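Local coordinates for protein ferredoxin (Trichomonas vaginalis, PDB 1L5P) that carries electrons through its single [2Fe-2S] cluster, linking pyruvate:ferredoxin oxidoreductase to hydrogenase, at residues K46-H51 with A74-A79. Residues are numbered along the deposited sequence; the frame is centred on the assembly and turned at random.
Sequences KCICKH and ARLACA. With FES (Fe2/s2 (inorganic) cluster), chain D.
Cys47 and Cys78 close on the same iron at the end of an antiparallel strand pair, a clear example of how the beta-grasp fold of [2Fe-2S] ferredoxins ties its sheet to its cluster. Strand 74-76, an outermost strand of the mixed sheet, pairs with strand 48-53 through Cys49 and Arg75, whose backbones exchange two hydrogen bonds. Beyond this ladder the chain turns into the 3-10 segment 77-79, and the bonding continues: Ala77 N reaches Cys47 O at 2.9 Å, tilted 35° from the carbonyl plane, while the methyl of Ala77 fits against that oxygen and Cys47 CB.

On one face of the sheet, the ends of Ile48 and Leu76 meet at a slant. Chi1 (-71°) and chi2 (-62°) of Ile48 together bring CD1 back over the neighbouring strand, by Arg75 O and 3.6 Å from Leu76 CD2; Leu67 and Phe66 of helix 61-67 press on Ile48 and Leu76 respectively. Leu76 is the bump the strand puts toward the cluster: its CB and CD2 both rest against Cys47 SG, and its CD1 comes 4.0 Å from the inorganic sulfur S1.

On the other face, Cys49 SG lies 4.3 Å from Ala77 CB, and Leu22 of helix 22-27 touches both residues. Arg75 CG packs against His51 CB; beyond it the chain bends at chi2 and chi3, and one water in the planes of both the imidazole and the guanidinium links the two residues; Glu63 forms a salt bridge with Arg75 NE.

At the iron, Cys47 SG does double duty: it binds FE2 at 2.4 Å and accepts a long but nearly straight hydrogen bond from Cys78 N, 3.5 Å at 175°.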
ATOM      1  N   LYS A  46       3.051   6.266  -8.279  1.00 32.74           N
ATOM      2  CA  LYS A  46       4.369   5.705  -8.021  1.00 34.60           C
ATOM      3  C   LYS A  46       4.435   4.820  -6.780  1.00 33.34           C
ATOM      4  O   LYS A  46       5.355   4.021  -6.639  1.00 36.25           O
ATOM      5  CB  LYS A  46       5.396   6.836  -7.899  1.00 37.44           C
ATOM      6  CG  LYS A  46       5.293   7.889  -8.988  1.00 39.02           C
ATOM      7  CD  LYS A  46       6.601   8.031  -9.740  1.00 39.05           C
ATOM      8  CE  LYS A  46       7.406   9.207  -9.213  1.00 40.15           C
ATOM      9  NZ  LYS A  46       7.783  10.161 -10.290  1.00 40.93           N
ATOM     10  N   CYS A  47       3.458   4.949  -5.888  1.00 31.16           N
ATOM     11  CA  CYS A  47       3.431   4.160  -4.656  1.00 29.00           C
ATOM     12  C   CYS A  47       2.929   2.741  -4.857  1.00 26.32           C
ATOM     13  O   CYS A  47       2.236   2.200  -4.005  1.00 26.02           O
ATOM     14  CB  CYS A  47       2.542   4.839  -3.636  1.00 29.14           C
ATOM     15  SG  CYS A  47       0.870   4.965  -4.228  1.00 30.99           S
ATOM     16  N   ILE A  48       3.299   2.133  -5.971  1.00 27.58           N
ATOM     17  CA  ILE A  48       2.865   0.781  -6.285  1.00 28.31           C
ATOM     18  C   ILE A  48       3.386  -0.296  -5.342  1.00 29.70           C
ATOM     19  O   ILE A  48       4.557  -0.314  -4.986  1.00 30.53           O
ATOM     20  CB  ILE A  48       3.289   0.397  -7.701  1.00 27.22           C
ATOM     21  CG1 ILE A  48       2.453   1.180  -8.712  1.00 28.86           C
ATOM     22  CG2 ILE A  48       3.121  -1.103  -7.901  1.00 25.28           C
ATOM     23  CD1 ILE A  48       0.971   0.883  -8.613  1.00 27.94           C
ATOM     24  N   CYS A  49       2.499  -1.201  -4.949  1.00 30.26           N
ATOM     25  CA  CYS A  49       2.854  -2.317  -4.090  1.00 28.91           C
ATOM     26  C   CYS A  49       1.957  -3.465  -4.507  1.00 30.99           C
ATOM     27  O   CYS A  49       1.092  -3.290  -5.366  1.00 32.95           O
ATOM     28  CB  CYS A  49       2.613  -1.965  -2.640  1.00 28.90           C
ATOM     29  SG  CYS A  49       0.918  -1.687  -2.254  1.00 30.91           S
ATOM     30  N   LYS A  50       2.149  -4.644  -3.927  1.00 30.93           N
ATOM     31  CA  LYS A  50       1.313  -5.780  -4.306  1.00 28.41           C
ATOM     32  C   LYS A  50       0.587  -6.365  -3.112  1.00 28.80           C
ATOM     33  O   LYS A  50       1.209  -6.716  -2.117  1.00 30.57           O
ATOM     34  CB  LYS A  50       2.152  -6.867  -4.979  1.00 26.60           C
ATOM     35  CG  LYS A  50       2.207  -6.761  -6.486  1.00 27.29           C
ATOM     36  CD  LYS A  50       3.589  -6.369  -6.963  1.00 31.29           C
ATOM     37  CE  LYS A  50       4.563  -7.528  -6.806  1.00 35.61           C
ATOM     38  NZ  LYS A  50       5.986  -7.087  -6.726  1.00 38.60           N
ATOM     39  N   HIS A  51      -0.735  -6.452  -3.209  1.00 27.86           N
ATOM     40  CA  HIS A  51      -1.539  -7.023  -2.143  1.00 27.84           C
ATOM     41  C   HIS A  51      -1.529  -8.540  -2.330  1.00 28.94           C
ATOM     42  O   HIS A  51      -2.100  -9.057  -3.294  1.00 27.56           O
ATOM     43  CB  HIS A  51      -2.972  -6.489  -2.214  1.00 30.39           C
ATOM     44  CG  HIS A  51      -3.920  -7.164  -1.269  1.00 32.82           C
ATOM     45  ND1 HIS A  51      -5.276  -7.241  -1.507  1.00 32.15           N
ATOM     46  CD2 HIS A  51      -3.711  -7.779  -0.082  1.00 33.23           C
ATOM     47  CE1 HIS A  51      -5.860  -7.873  -0.506  1.00 36.33           C
ATOM     48  NE2 HIS A  51      -4.932  -8.211   0.374  1.00 33.57           N
ATOM     49  N   ALA A  74      -1.478  -5.458  -8.232  1.00 25.39           N
ATOM     50  CA  ALA A  74      -0.899  -4.164  -7.915  1.00 22.27           C
ATOM     51  C   ALA A  74      -1.946  -3.241  -7.324  1.00 21.32           C
ATOM     52  O   ALA A  74      -3.108  -3.298  -7.696  1.00 22.92           O
ATOM     53  CB  ALA A  74      -0.317  -3.536  -9.175  1.00 20.28           C
ATOM     54  N   ARG A  75      -1.526  -2.391  -6.399  1.00 21.07           N
ATOM     55  CA  ARG A  75      -2.408  -1.425  -5.772  1.00 20.20           C
ATOM     56  C   ARG A  75      -1.577  -0.175  -5.459  1.00 23.39           C
ATOM     57  O   ARG A  75      -0.347  -0.235  -5.418  1.00 23.12           O
ATOM     58  CB  ARG A  75      -2.990  -1.990  -4.475  1.00 20.42           C
ATOM     59  CG  ARG A  75      -3.895  -3.196  -4.647  1.00 21.94           C
ATOM     60  CD  ARG A  75      -5.254  -2.810  -5.232  1.00 19.70           C
ATOM     61  NE  ARG A  75      -5.844  -1.674  -4.541  1.00 15.16           N
ATOM     62  CZ  ARG A  75      -6.742  -1.776  -3.571  1.00 18.81           C
ATOM     63  NH1 ARG A  75      -7.158  -2.970  -3.177  1.00 18.26           N
ATOM     64  NH2 ARG A  75      -7.224  -0.681  -2.988  1.00 18.54           N
ATOM     65  N   LEU A  76      -2.250   0.955  -5.260  1.00 23.75           N
ATOM     66  CA  LEU A  76      -1.579   2.201  -4.912  1.00 23.38           C
ATOM     67  C   LEU A  76      -1.604   2.249  -3.393  1.00 23.32           C
ATOM     68  O   LEU A  76      -2.672   2.278  -2.792  1.00 24.22           O
ATOM     69  CB  LEU A  76      -2.349   3.408  -5.452  1.00 23.30           C
ATOM     70  CG  LEU A  76      -2.341   3.713  -6.951  1.00 22.28           C
ATOM     71  CD1 LEU A  76      -3.008   5.064  -7.160  1.00 20.12           C
ATOM     72  CD2 LEU A  76      -0.921   3.721  -7.501  1.00 19.62           C
ATOM     73  N   ALA A  77      -0.435   2.257  -2.769  1.00 24.77           N
ATOM     74  CA  ALA A  77      -0.363   2.287  -1.319  1.00 22.13           C
ATOM     75  C   ALA A  77      -1.146   3.443  -0.716  1.00 22.59           C
ATOM     76  O   ALA A  77      -1.780   3.280   0.321  1.00 24.21           O
ATOM     77  CB  ALA A  77       1.090   2.350  -0.880  1.00 23.79           C
ATOM     78  N   CYS A  78      -1.123   4.613  -1.350  1.00 24.03           N
ATOM     79  CA  CYS A  78      -1.849   5.750  -0.790  1.00 26.67           C
ATOM     80  C   CYS A  78      -3.370   5.690  -1.007  1.00 28.86           C
ATOM     81  O   CYS A  78      -4.123   6.481  -0.424  1.00 29.29           O
ATOM     82  CB  CYS A  78      -1.293   7.071  -1.329  1.00 28.40           C
ATOM     83  SG  CYS A  78      -1.484   7.305  -3.096  1.00 34.56           S
ATOM     84  N   ALA A  79      -3.822   4.744  -1.827  1.00 29.34           N
ATOM     85  CA  ALA A  79      -5.245   4.576  -2.095  1.00 27.76           C
ATOM     86  C   ALA A  79      -5.872   3.666  -1.039  1.00 29.94           C
ATOM     87  O   ALA A  79      -7.094   3.548  -0.946  1.00 31.34           O
ATOM     88  CB  ALA A  79      -5.437   3.973  -3.469  1.00 25.36           C
TER
HETATM   89 FE1  FES D  94       1.202   9.472  -5.831  1.00 29.89          FE
HETATM   90 FE2  FES D  94       0.302   7.333  -4.405  1.00 32.50          FE
HETATM   91  S1  FES D  94      -0.324   7.945  -6.463  1.00 33.00           S
HETATM   92  S2  FES D  94       1.841   8.856  -3.755  1.00 30.45           S
HETATM   93  O   HOH W   1      -6.565  -5.753  -3.417  1.00 31.62           O